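Local atomic coordinates of alpha-actinin-like protein 1 (Schizosaccharomyces pombe, PDB entry 5BVR), a protein that binds actin filaments and takes part in forming and organising the actin ring during cytokinesis and septation. Residues L159-L164 with T222-Y227. Numbering follows the deposited sequence.
Sequences LAFCAL and TYVAEY
Phe161 reaches from helix 159-168 to Tyr223, Val224 and Tyr227 on helix 217-234, bridging two nearly parallel segments (15°) whose axes come within 11.9 Å of each other. Aromatic side chains span most of that gap, with Val224 and Leu164 beside them. From CB, the Phe161 ring is set by a chi1 of -71°, with CG opposite the carbonyl carbon. CD1 then lies 3.7 Å from Tyr227 OH and almost as close to CZ of that phenol. Farther out, CE1 meets Tyr223 CE2 at 3.6 Å and Val224 CG2, a compact methyl, at 3.8 Å, and CZ ends in the plane of the Tyr223 ring, at its edge. The planes of Phe161 and Tyr223 are inclined at 55°, with centroids 5.5 Å apart. Leu164, one turn on, suits its place as a branched apolar residue: its CD1 meets Tyr227 CD2 at 4.2 Å. Each tyrosine pairs an apolar ring with a bonded hydroxyl: Tyr227 OH donates a hydrogen bond to Tyr223 OH (2.9 Å), while Tyr227 CE1 sits over one face of the Tyr223 ring. A leucine in place of Tyr223 would probably leave the Tyr227 hydroxyl without this acceptor and Phe161 CE1 and CZ without their ring neighbours. Phe191 joins the aromatic cluster, inside the second calponin-homology domain of the actin-binding domain. The helices thus cohere through dispersion and ring contacts, and the hydroxyl pairing probably offsets the cost of burying two phenols beside a hydrocarbon ring.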
ATOM      1  N   LEU A 159      -7.843   1.714  17.537  1.00 16.10           N
ATOM      2  CA  LEU A 159      -7.905   0.490  18.342  1.00 15.53           C
ATOM      3  C   LEU A 159      -7.718  -0.756  17.504  1.00 16.80           C
ATOM      4  O   LEU A 159      -7.102  -1.723  17.988  1.00 16.03           O
ATOM      5  CB  LEU A 159      -9.204   0.386  19.131  1.00 17.06           C
ATOM      6  CG  LEU A 159      -9.328   1.381  20.279  1.00 19.81           C
ATOM      7  CD1 LEU A 159     -10.723   1.277  20.925  1.00 24.03           C
ATOM      8  CD2 LEU A 159      -8.233   1.181  21.319  1.00 24.75           C
ATOM      9  N   ALA A 160      -8.251  -0.780  16.286  1.00 14.74           N
ATOM     10  CA  ALA A 160      -8.083  -1.981  15.457  1.00 14.31           C
ATOM     11  C   ALA A 160      -6.595  -2.260  15.182  1.00 16.37           C
ATOM     12  O   ALA A 160      -6.151  -3.409  15.248  1.00 15.96           O
ATOM     13  CB  ALA A 160      -8.869  -1.893  14.154  1.00 16.86           C
ATOM     14  N   PHE A 161      -5.823  -1.215  14.866  1.00 14.55           N
ATOM     15  CA  PHE A 161      -4.389  -1.370  14.666  1.00 14.98           C
ATOM     16  C   PHE A 161      -3.742  -1.900  15.944  1.00 16.13           C
ATOM     17  O   PHE A 161      -2.930  -2.830  15.883  1.00 17.32           O
ATOM     18  CB  PHE A 161      -3.695  -0.071  14.251  1.00 15.60           C
ATOM     19  CG  PHE A 161      -4.018   0.378  12.853  1.00 14.76           C
ATOM     20  CD1 PHE A 161      -3.609  -0.356  11.762  1.00 16.56           C
ATOM     21  CD2 PHE A 161      -4.691   1.566  12.632  1.00 18.30           C
ATOM     22  CE1 PHE A 161      -3.876   0.066  10.456  1.00 17.22           C
ATOM     23  CE2 PHE A 161      -4.947   2.000  11.314  1.00 16.59           C
ATOM     24  CZ  PHE A 161      -4.550   1.232  10.248  1.00 16.47           C
ATOM     25  N   CYS A 162      -4.096  -1.319  17.085  1.00 15.89           N
ATOM     26  CA  CYS A 162      -3.517  -1.768  18.353  1.00 15.83           C
ATOM     27  C   CYS A 162      -3.886  -3.210  18.663  1.00 17.89           C
ATOM     28  O   CYS A 162      -3.037  -3.976  19.139  1.00 19.01           O
ATOM     29  CB  CYS A 162      -3.938  -0.877  19.515  1.00 20.75           C
ATOM     30  SG  CYS A 162      -3.182   0.779  19.485  1.00 18.67           S
ATOM     31  N   ALA A 163      -5.127  -3.598  18.373  1.00 17.37           N
ATOM     32  CA  ALA A 163      -5.590  -4.954  18.667  1.00 18.48           C
ATOM     33  C   ALA A 163      -4.865  -5.949  17.774  1.00 17.60           C
ATOM     34  O   ALA A 163      -4.491  -7.036  18.237  1.00 17.90           O
ATOM     35  CB  ALA A 163      -7.074  -5.066  18.462  1.00 18.42           C
ATOM     36  N   LEU A 164      -4.662  -5.601  16.501  1.00 15.16           N
ATOM     37  CA  LEU A 164      -3.947  -6.507  15.605  1.00 15.08           C
ATOM     38  C   LEU A 164      -2.559  -6.794  16.136  1.00 19.73           C
ATOM     39  O   LEU A 164      -2.116  -7.928  16.125  1.00 18.86           O
ATOM     40  CB  LEU A 164      -3.854  -5.909  14.206  1.00 15.18           C
ATOM     41  CG  LEU A 164      -5.064  -6.054  13.293  1.00 16.84           C
ATOM     42  CD1 LEU A 164      -4.798  -5.313  11.981  1.00 19.45           C
ATOM     43  CD2 LEU A 164      -5.396  -7.496  13.002  1.00 20.30           C
ATOM     44  N   THR A 222      -3.871  -0.467   1.619  1.00 13.17           N
ATOM     45  CA  THR A 222      -2.460  -0.648   1.286  1.00 13.89           C
ATOM     46  C   THR A 222      -1.639  -0.890   2.552  1.00 14.50           C
ATOM     47  O   THR A 222      -0.757  -1.772   2.573  1.00 16.30           O
ATOM     48  CB  THR A 222      -1.905   0.569   0.523  1.00 14.48           C
ATOM     49  OG1 THR A 222      -2.668   0.752  -0.673  1.00 15.83           O
ATOM     50  CG2 THR A 222      -0.437   0.381   0.128  1.00 15.02           C
ATOM     51  N   TYR A 223      -1.889  -0.099   3.597  1.00 13.63           N
ATOM     52  CA  TYR A 223      -1.151  -0.185   4.838  1.00 14.90           C
ATOM     53  C   TYR A 223      -1.526  -1.473   5.623  1.00 13.45           C
ATOM     54  O   TYR A 223      -0.641  -2.210   6.083  1.00 14.39           O
ATOM     55  CB  TYR A 223      -1.369   1.085   5.679  1.00 14.16           C
ATOM     56  CG  TYR A 223      -0.631   1.071   6.995  1.00 14.44           C
ATOM     57  CD1 TYR A 223       0.748   0.953   7.060  1.00 14.98           C
ATOM     58  CD2 TYR A 223      -1.311   1.208   8.179  1.00 14.49           C
ATOM     59  CE1 TYR A 223       1.414   0.926   8.291  1.00 15.94           C
ATOM     60  CE2 TYR A 223      -0.654   1.187   9.408  1.00 16.03           C
ATOM     61  CZ  TYR A 223       0.694   1.056   9.461  1.00 16.26           C
ATOM     62  OH  TYR A 223       1.343   1.016  10.672  1.00 16.77           O
ATOM     63  N   VAL A 224      -2.815  -1.766   5.735  1.00 13.41           N
ATOM     64  CA  VAL A 224      -3.259  -2.941   6.472  1.00 13.77           C
ATOM     65  C   VAL A 224      -2.718  -4.209   5.800  1.00 14.79           C
ATOM     66  O   VAL A 224      -2.366  -5.180   6.491  1.00 14.04           O
ATOM     67  CB  VAL A 224      -4.782  -2.974   6.569  1.00 13.31           C
ATOM     68  CG1 VAL A 224      -5.269  -4.331   7.090  1.00 16.22           C
ATOM     69  CG2 VAL A 224      -5.266  -1.853   7.472  1.00 16.20           C
ATOM     70  N   ALA A 225      -2.613  -4.231   4.471  1.00 12.53           N
ATOM     71  CA  ALA A 225      -2.030  -5.391   3.780  1.00 13.98           C
ATOM     72  C   ALA A 225      -0.610  -5.684   4.281  1.00 15.56           C
ATOM     73  O   ALA A 225      -0.169  -6.859   4.287  1.00 15.76           O
ATOM     74  CB  ALA A 225      -2.002  -5.173   2.263  1.00 14.89           C
ATOM     75  N   GLU A 226       0.127  -4.656   4.700  1.00 14.95           N
ATOM     76  CA  GLU A 226       1.482  -4.869   5.245  1.00 16.27           C
ATOM     77  C   GLU A 226       1.421  -5.700   6.521  1.00 17.02           C
ATOM     78  O   GLU A 226       2.313  -6.516   6.775  1.00 17.28           O
ATOM     79  CB  GLU A 226       2.231  -3.564   5.544  1.00 18.27           C
ATOM     80  CG  GLU A 226       2.494  -2.682   4.319  1.00 17.48           C
ATOM     81  CD  GLU A 226       3.631  -3.149   3.439  1.00 25.78           C
ATOM     82  OE1 GLU A 226       4.387  -4.045   3.858  1.00 26.94           O
ATOM     83  OE2 GLU A 226       3.768  -2.600   2.325  1.00 21.90           O
ATOM     84  N   TYR A 227       0.394  -5.484   7.336  1.00 14.27           N
ATOM     85  CA  TYR A 227       0.196  -6.281   8.536  1.00 15.54           C
ATOM     86  C   TYR A 227      -0.050  -7.745   8.189  1.00 15.61           C
ATOM     87  O   TYR A 227       0.558  -8.644   8.767  1.00 15.70           O
ATOM     88  CB  TYR A 227      -0.977  -5.761   9.375  1.00 15.84           C
ATOM     89  CG  TYR A 227      -0.692  -4.476  10.133  1.00 15.99           C
ATOM     90  CD1 TYR A 227      -0.425  -3.293   9.461  1.00 17.04           C
ATOM     91  CD2 TYR A 227      -0.737  -4.436  11.512  1.00 17.02           C
ATOM     92  CE1 TYR A 227      -0.163  -2.122  10.162  1.00 19.81           C
ATOM     93  CE2 TYR A 227      -0.477  -3.285  12.208  1.00 18.72           C
ATOM     94  CZ  TYR A 227      -0.209  -2.127  11.534  1.00 17.82           C
ATOM     95  OH  TYR A 227       0.043  -0.998  12.266  1.00 17.53           O
TER